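Local structure of mannosephosphate isomerase, putative (Archaeoglobus fulgidus, 1ZX5) at residues R18-G30 / V87-H99. The protein probably interconverts D-mannose 6-phosphate and D-fructose 6-phosphate as a zinc-dependent isomerase of the type 1 mannose-6-phosphate isomerase family. Residues are numbered along the deposited sequence; the frame is centred on the assembly and turned at random.
Sequences RPWGGEWIALLKG and VRLIDAASPTQVH. With LFR (beta-L-fructofuranose), chain B; ACY (acetic acid), chain I; EDO (1,2-ethanediol), chain C; ACY (acetic acid), chain F.
W20 and T96 meet in a CH-pi contact: methyl CG2 of T96 sits over the indole, 4.1 Å from the centroid of its five-membered ring, while CB of R18 covers the opposite face. CG of W20 lies between the backbone N and the carbonyl carbon (chi1 45°), which swings the ring across the strand end, bringing CE3 to 3.3 Å from D91 O and CZ3 against I90 CG2. Tryptophan suits this place: one broad ring takes a methyl on its face and spans D91 and A92. Threonine adds a polar branch, OG1, which accepts from G178 N and donates to an acetic acid, probably from the crystallisation liquor. D91 CB meets the W24 indole edge-on, 3.8 Å from CE3. CD1 of I25 lies alongside CB of D91, and the CD1 methyls of L28 and L89 meet end to end at 3.7 Å.

Strand 85-92 belongs to the six-stranded antiparallel sheet of the cupin-type catalytic domain; the turn at 18-21 meets its C-terminal end, and helix 24-28 runs back alongside it (136°). Two amides converge on W20 O: S94 N at 3.2 Å, nearly straight (166°), and A93 N, weakly.

D91 OD2 accepts G22 N at 3.0 Å, from above the carboxylate plane, and a water that I25 N also feeds. Glycine suits position 22, because a CB would crowd D91 OD2 and A93 CB.

P95 to Q97 line the pocket of the bound beta-L-fructofuranose. The amide oxygen of Q97, OE1, can accept both sugar O1 at 2.7 Å and V98 N at 2.9 Å; an alanine here would probably leave both donors without this shared acceptor. T96 O takes the sugar's O2, and D150 and K154 supply further bonds.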
loop_
_atom_site.group_PDB
_atom_site.type_symbol
_atom_site.label_atom_id
_atom_site.label_comp_id
_atom_site.label_asym_id
_atom_site.label_seq_id
_atom_site.Cartn_x
_atom_site.Cartn_y
_atom_site.Cartn_z
ATOM N N ARG A 18 -2.586 9.979 -12.996
ATOM C CA ARG A 18 -1.161 9.815 -13.276
ATOM C C ARG A 18 -0.990 9.562 -14.761
ATOM O O ARG A 18 -1.817 8.862 -15.357
ATOM C CB ARG A 18 -0.564 8.638 -12.507
ATOM C CG ARG A 18 -0.576 8.780 -11.015
ATOM C CD ARG A 18 0.387 9.875 -10.533
ATOM N NE ARG A 18 0.526 9.774 -9.084
ATOM C CZ ARG A 18 0.808 10.788 -8.271
ATOM N NH1 ARG A 18 0.995 12.005 -8.764
ATOM N NH2 ARG A 18 0.897 10.576 -6.963
ATOM N N PRO A 19 0.081 10.113 -15.359
ATOM C CA PRO A 19 0.287 9.894 -16.791
ATOM C C PRO A 19 0.578 8.420 -17.092
ATOM O O PRO A 19 0.261 7.940 -18.179
ATOM C CB PRO A 19 1.493 10.800 -17.133
ATOM C CG PRO A 19 2.228 10.989 -15.830
ATOM C CD PRO A 19 1.143 10.952 -14.756
ATOM N N TRP A 20 1.126 7.700 -16.116
ATOM C CA TRP A 20 1.388 6.268 -16.266
ATOM C C TRP A 20 0.221 5.331 -15.864
ATOM O O TRP A 20 0.369 4.099 -15.903
ATOM C CB TRP A 20 2.665 5.895 -15.514
ATOM C CG TRP A 20 2.766 6.495 -14.145
ATOM C CD1 TRP A 20 3.485 7.603 -13.795
ATOM C CD2 TRP A 20 2.136 6.020 -12.930
ATOM N NE1 TRP A 20 3.349 7.848 -12.443
ATOM C CE2 TRP A 20 2.538 6.892 -11.885
ATOM C CE3 TRP A 20 1.287 4.940 -12.623
ATOM C CZ2 TRP A 20 2.112 6.726 -10.550
ATOM C CZ3 TRP A 20 0.859 4.769 -11.295
ATOM C CH2 TRP A 20 1.281 5.655 -10.277
ATOM N N GLY A 21 -0.922 5.899 -15.467
ATOM C CA GLY A 21 -2.068 5.078 -15.065
ATOM C C GLY A 21 -2.873 4.602 -16.264
ATOM O O GLY A 21 -2.992 5.321 -17.241
ATOM N N GLY A 22 -3.438 3.402 -16.193
ATOM C CA GLY A 22 -4.249 2.871 -17.289
ATOM C C GLY A 22 -5.731 2.943 -16.958
ATOM O O GLY A 22 -6.193 3.960 -16.449
ATOM N N GLU A 23 -6.462 1.855 -17.220
ATOM C CA GLU A 23 -7.917 1.799 -17.037
ATOM C C GLU A 23 -8.390 0.992 -15.839
ATOM O O GLU A 23 -9.581 1.021 -15.509
ATOM C CB GLU A 23 -8.593 1.251 -18.301
ATOM C CG GLU A 23 -8.513 2.203 -19.466
ATOM C CD GLU A 23 -9.206 1.685 -20.721
ATOM O OE1 GLU A 23 -8.507 1.517 -21.743
ATOM O OE2 GLU A 23 -10.437 1.493 -20.702
ATOM N N TRP A 24 -7.471 0.262 -15.207
ATOM C CA TRP A 24 -7.819 -0.784 -14.221
ATOM C C TRP A 24 -8.554 -0.235 -13.000
ATOM O O TRP A 24 -9.587 -0.765 -12.591
ATOM C CB TRP A 24 -6.547 -1.559 -13.794
ATOM C CG TRP A 24 -6.728 -2.547 -12.652
ATOM C CD1 TRP A 24 -7.533 -3.678 -12.645
ATOM C CD2 TRP A 24 -6.053 -2.534 -11.375
ATOM N NE1 TRP A 24 -7.406 -4.337 -11.441
ATOM C CE2 TRP A 24 -6.507 -3.670 -10.650
ATOM C CE3 TRP A 24 -5.107 -1.679 -10.781
ATOM C CZ2 TRP A 24 -6.060 -3.962 -9.354
ATOM C CZ3 TRP A 24 -4.664 -1.956 -9.487
ATOM C CH2 TRP A 24 -5.141 -3.097 -8.787
ATOM N N ILE A 25 -8.018 0.832 -12.416
ATOM C CA ILE A 25 -8.601 1.391 -11.197
ATOM C C ILE A 25 -10.037 1.917 -11.408
ATOM O O ILE A 25 -10.940 1.526 -10.668
ATOM C CB ILE A 25 -7.682 2.439 -10.540
ATOM C CG1 ILE A 25 -6.456 1.725 -9.943
ATOM C CG2 ILE A 25 -8.462 3.234 -9.460
ATOM C CD1 ILE A 25 -5.387 2.652 -9.443
ATOM N N ALA A 26 -10.248 2.769 -12.409
ATOM C CA ALA A 26 -11.597 3.282 -12.676
ATOM C C ALA A 26 -12.582 2.125 -12.862
ATOM O O ALA A 26 -13.712 2.178 -12.372
ATOM C CB ALA A 26 -11.611 4.197 -13.892
ATOM N N LEU A 27 -12.134 1.070 -13.543
ATOM C CA LEU A 27 -12.967 -0.104 -13.773
ATOM C C LEU A 27 -13.314 -0.824 -12.469
ATOM O O LEU A 27 -14.464 -1.208 -12.281
ATOM C CB LEU A 27 -12.320 -1.053 -14.782
ATOM C CG LEU A 27 -13.351 -1.835 -15.600
ATOM C CD1 LEU A 27 -13.906 -0.954 -16.738
ATOM C CD2 LEU A 27 -12.750 -3.144 -16.147
ATOM N N LEU A 28 -12.339 -0.981 -11.569
ATOM C CA LEU A 28 -12.621 -1.476 -10.215
ATOM C C LEU A 28 -13.720 -0.663 -9.552
ATOM O O LEU A 28 -14.586 -1.230 -8.901
ATOM C CB LEU A 28 -11.379 -1.432 -9.320
ATOM C CG LEU A 28 -10.295 -2.485 -9.557
ATOM C CD1 LEU A 28 -9.130 -2.229 -8.630
ATOM C CD2 LEU A 28 -10.858 -3.893 -9.396
ATOM N N LYS A 29 -13.678 0.657 -9.730
ATOM C CA LYS A 29 -14.620 1.570 -9.091
ATOM C C LYS A 29 -15.864 1.844 -9.943
ATOM O O LYS A 29 -16.596 2.802 -9.672
ATOM C CB LYS A 29 -13.933 2.894 -8.717
ATOM C CG LYS A 29 -12.618 2.744 -7.949
ATOM C CD LYS A 29 -12.821 2.080 -6.600
ATOM C CE LYS A 29 -11.526 2.034 -5.802
ATOM N NZ LYS A 29 -11.813 1.470 -4.443
ATOM N N GLY A 30 -16.085 1.028 -10.976
ATOM C CA GLY A 30 -17.342 1.041 -11.728
ATOM C C GLY A 30 -17.485 2.045 -12.857
ATOM O O GLY A 30 -18.606 2.322 -13.283
ATOM N N VAL A 87 -2.725 2.996 2.462
ATOM C CA VAL A 87 -3.070 1.885 1.595
ATOM C C VAL A 87 -3.464 2.441 0.242
ATOM O O VAL A 87 -4.340 3.302 0.154
ATOM C CB VAL A 87 -4.234 1.018 2.188
ATOM C CG1 VAL A 87 -4.559 -0.134 1.271
ATOM C CG2 VAL A 87 -3.868 0.496 3.579
ATOM N N ARG A 88 -2.812 1.945 -0.809
ATOM C CA ARG A 88 -3.051 2.415 -2.157
ATOM C C ARG A 88 -3.141 1.278 -3.159
ATOM O O ARG A 88 -2.290 0.391 -3.153
ATOM C CB ARG A 88 -1.910 3.320 -2.595
ATOM C CG ARG A 88 -1.798 4.582 -1.791
ATOM C CD ARG A 88 -0.775 5.484 -2.407
ATOM N NE ARG A 88 0.585 5.114 -2.054
ATOM C CZ ARG A 88 1.661 5.715 -2.554
ATOM N NH1 ARG A 88 1.534 6.699 -3.446
ATOM N NH2 ARG A 88 2.869 5.331 -2.164
ATOM N N LEU A 89 -4.167 1.315 -4.012
ATOM C CA LEU A 89 -4.137 0.585 -5.271
ATOM C C LEU A 89 -3.303 1.405 -6.245
ATOM O O LEU A 89 -3.480 2.633 -6.332
ATOM C CB LEU A 89 -5.552 0.369 -5.834
ATOM C CG LEU A 89 -6.515 -0.455 -4.969
ATOM C CD1 LEU A 89 -7.904 -0.464 -5.598
ATOM C CD2 LEU A 89 -5.971 -1.871 -4.778
ATOM N N ILE A 90 -2.393 0.731 -6.956
ATOM C CA ILE A 90 -1.485 1.382 -7.920
ATOM C C ILE A 90 -1.572 0.657 -9.259
ATOM O O ILE A 90 -1.396 -0.556 -9.329
ATOM C CB ILE A 90 0.006 1.350 -7.448
ATOM C CG1 ILE A 90 0.187 1.975 -6.054
ATOM C CG2 ILE A 90 0.970 1.947 -8.527
ATOM C CD1 ILE A 90 0.116 3.464 -6.015
ATOM N N ASP A 91 -1.845 1.409 -10.317
ATOM C CA ASP A 91 -1.864 0.864 -11.665
ATOM C C ASP A 91 -0.665 1.412 -12.430
ATOM O O ASP A 91 -0.760 2.447 -13.104
ATOM C CB ASP A 91 -3.180 1.201 -12.379
ATOM C CG ASP A 91 -3.288 0.544 -13.753
ATOM O OD1 ASP A 91 -2.551 -0.439 -13.997
ATOM O OD2 ASP A 91 -4.105 1.011 -14.595
ATOM N N ALA A 92 0.475 0.736 -12.285
ATOM C CA ALA A 92 1.698 1.147 -12.972
ATOM C C ALA A 92 1.673 0.541 -14.369
ATOM O O ALA A 92 2.382 -0.422 -14.656
ATOM C CB ALA A 92 2.948 0.714 -12.173
ATOM N N ALA A 93 0.823 1.093 -15.231
ATOM C CA ALA A 93 0.558 0.481 -16.528
ATOM C C ALA A 93 1.714 0.752 -17.496
ATOM O O ALA A 93 2.222 -0.166 -18.123
ATOM C CB ALA A 93 -0.798 0.954 -17.104
ATOM N N SER A 94 2.116 2.013 -17.602
ATOM C CA SER A 94 3.365 2.394 -18.242
ATOM C C SER A 94 4.455 2.296 -17.197
ATOM O O SER A 94 4.161 2.389 -16.006
ATOM C CB SER A 94 3.302 3.837 -18.723
ATOM O OG SER A 94 2.265 3.957 -19.648
ATOM N N PRO A 95 5.719 2.126 -17.633
ATOM C CA PRO A 95 6.790 2.017 -16.641
ATOM C C PRO A 95 6.950 3.292 -15.797
ATOM O O PRO A 95 6.957 4.411 -16.329
ATOM C CB PRO A 95 8.048 1.753 -17.489
ATOM C CG PRO A 95 7.686 2.138 -18.877
ATOM C CD PRO A 95 6.214 2.015 -19.020
ATOM N N THR A 96 7.051 3.109 -14.484
ATOM C CA THR A 96 7.406 4.202 -13.583
ATOM C C THR A 96 8.932 4.388 -13.643
ATOM O O THR A 96 9.653 3.459 -14.008
ATOM C CB THR A 96 6.900 3.929 -12.140
ATOM O OG1 THR A 96 7.414 2.677 -11.654
ATOM C CG2 THR A 96 5.337 3.884 -12.093
ATOM N N GLN A 97 9.415 5.590 -13.328
ATOM C CA GLN A 97 10.842 5.819 -13.173
ATOM C C GLN A 97 11.314 5.184 -11.863
ATOM O O GLN A 97 10.531 5.037 -10.908
ATOM C CB GLN A 97 11.168 7.324 -13.235
ATOM C CG GLN A 97 12.655 7.724 -12.999
ATOM C CD GLN A 97 13.659 7.150 -14.023
ATOM O OE1 GLN A 97 14.138 6.020 -13.887
ATOM N NE2 GLN A 97 14.003 7.953 -15.023
ATOM N N VAL A 98 12.583 4.779 -11.835
ATOM C CA VAL A 98 13.184 4.241 -10.624
ATOM C C VAL A 98 13.186 5.312 -9.529
ATOM O O VAL A 98 13.500 6.476 -9.770
ATOM C CB VAL A 98 14.621 3.705 -10.872
ATOM C CG1 VAL A 98 15.252 3.224 -9.572
ATOM C CG2 VAL A 98 14.601 2.557 -11.905
ATOM N N HIS A 99 12.792 4.903 -8.333
ATOM C CA HIS A 99 12.772 5.790 -7.188
ATOM C C HIS A 99 13.157 5.005 -5.938
ATOM O O HIS A 99 13.344 3.789 -5.996
ATOM C CB HIS A 99 11.408 6.488 -7.048
ATOM C CG HIS A 99 10.234 5.560 -7.098
ATOM N ND1 HIS A 99 9.830 4.923 -8.257
ATOM C CD2 HIS A 99 9.345 5.194 -6.142
ATOM C CE1 HIS A 99 8.768 4.180 -8.004
ATOM N NE2 HIS A 99 8.451 4.328 -6.730
HETATM C C1 LFR B . 13.591 4.715 -16.923
HETATM C C2 LFR B . 12.128 4.448 -17.323
HETATM C C3 LFR B . 11.311 5.742 -17.246
HETATM C C4 LFR B . 10.856 6.070 -18.650
HETATM C C5 LFR B . 11.399 4.960 -19.545
HETATM C C6 LFR B . 10.276 4.251 -20.302
HETATM O O1 LFR B . 14.005 4.042 -15.725
HETATM O O2 LFR B . 11.510 3.428 -16.505
HETATM O O3 LFR B . 10.139 5.599 -16.449
HETATM O O4 LFR B . 11.406 7.342 -19.004
HETATM O O5 LFR B . 12.120 4.038 -18.705
HETATM O O6 LFR B . 10.744 3.536 -21.458
HETATM C C ACY I . 5.522 1.281 -8.551
HETATM O O ACY I . 6.310 2.121 -9.062
HETATM O OXT ACY I . 4.943 1.446 -7.463
HETATM C CH3 ACY I . 5.227 -0.010 -9.258
HETATM C C1 EDO C . -7.810 -7.961 -8.920
HETATM O O1 EDO C . -8.034 -7.300 -10.183
HETATM C C2 EDO C . -7.713 -6.921 -7.797
HETATM O O2 EDO C . -9.015 -6.544 -7.344
HETATM C C ACY F . -14.217 3.997 -3.273
HETATM O O ACY F . -14.924 4.380 -4.243
HETATM O OXT ACY F . -13.003 3.729 -3.349
HETATM C CH3 ACY F . -14.876 3.856 -1.933
HETATM O O HOH W 1 -6.007 2.551 -13.686
#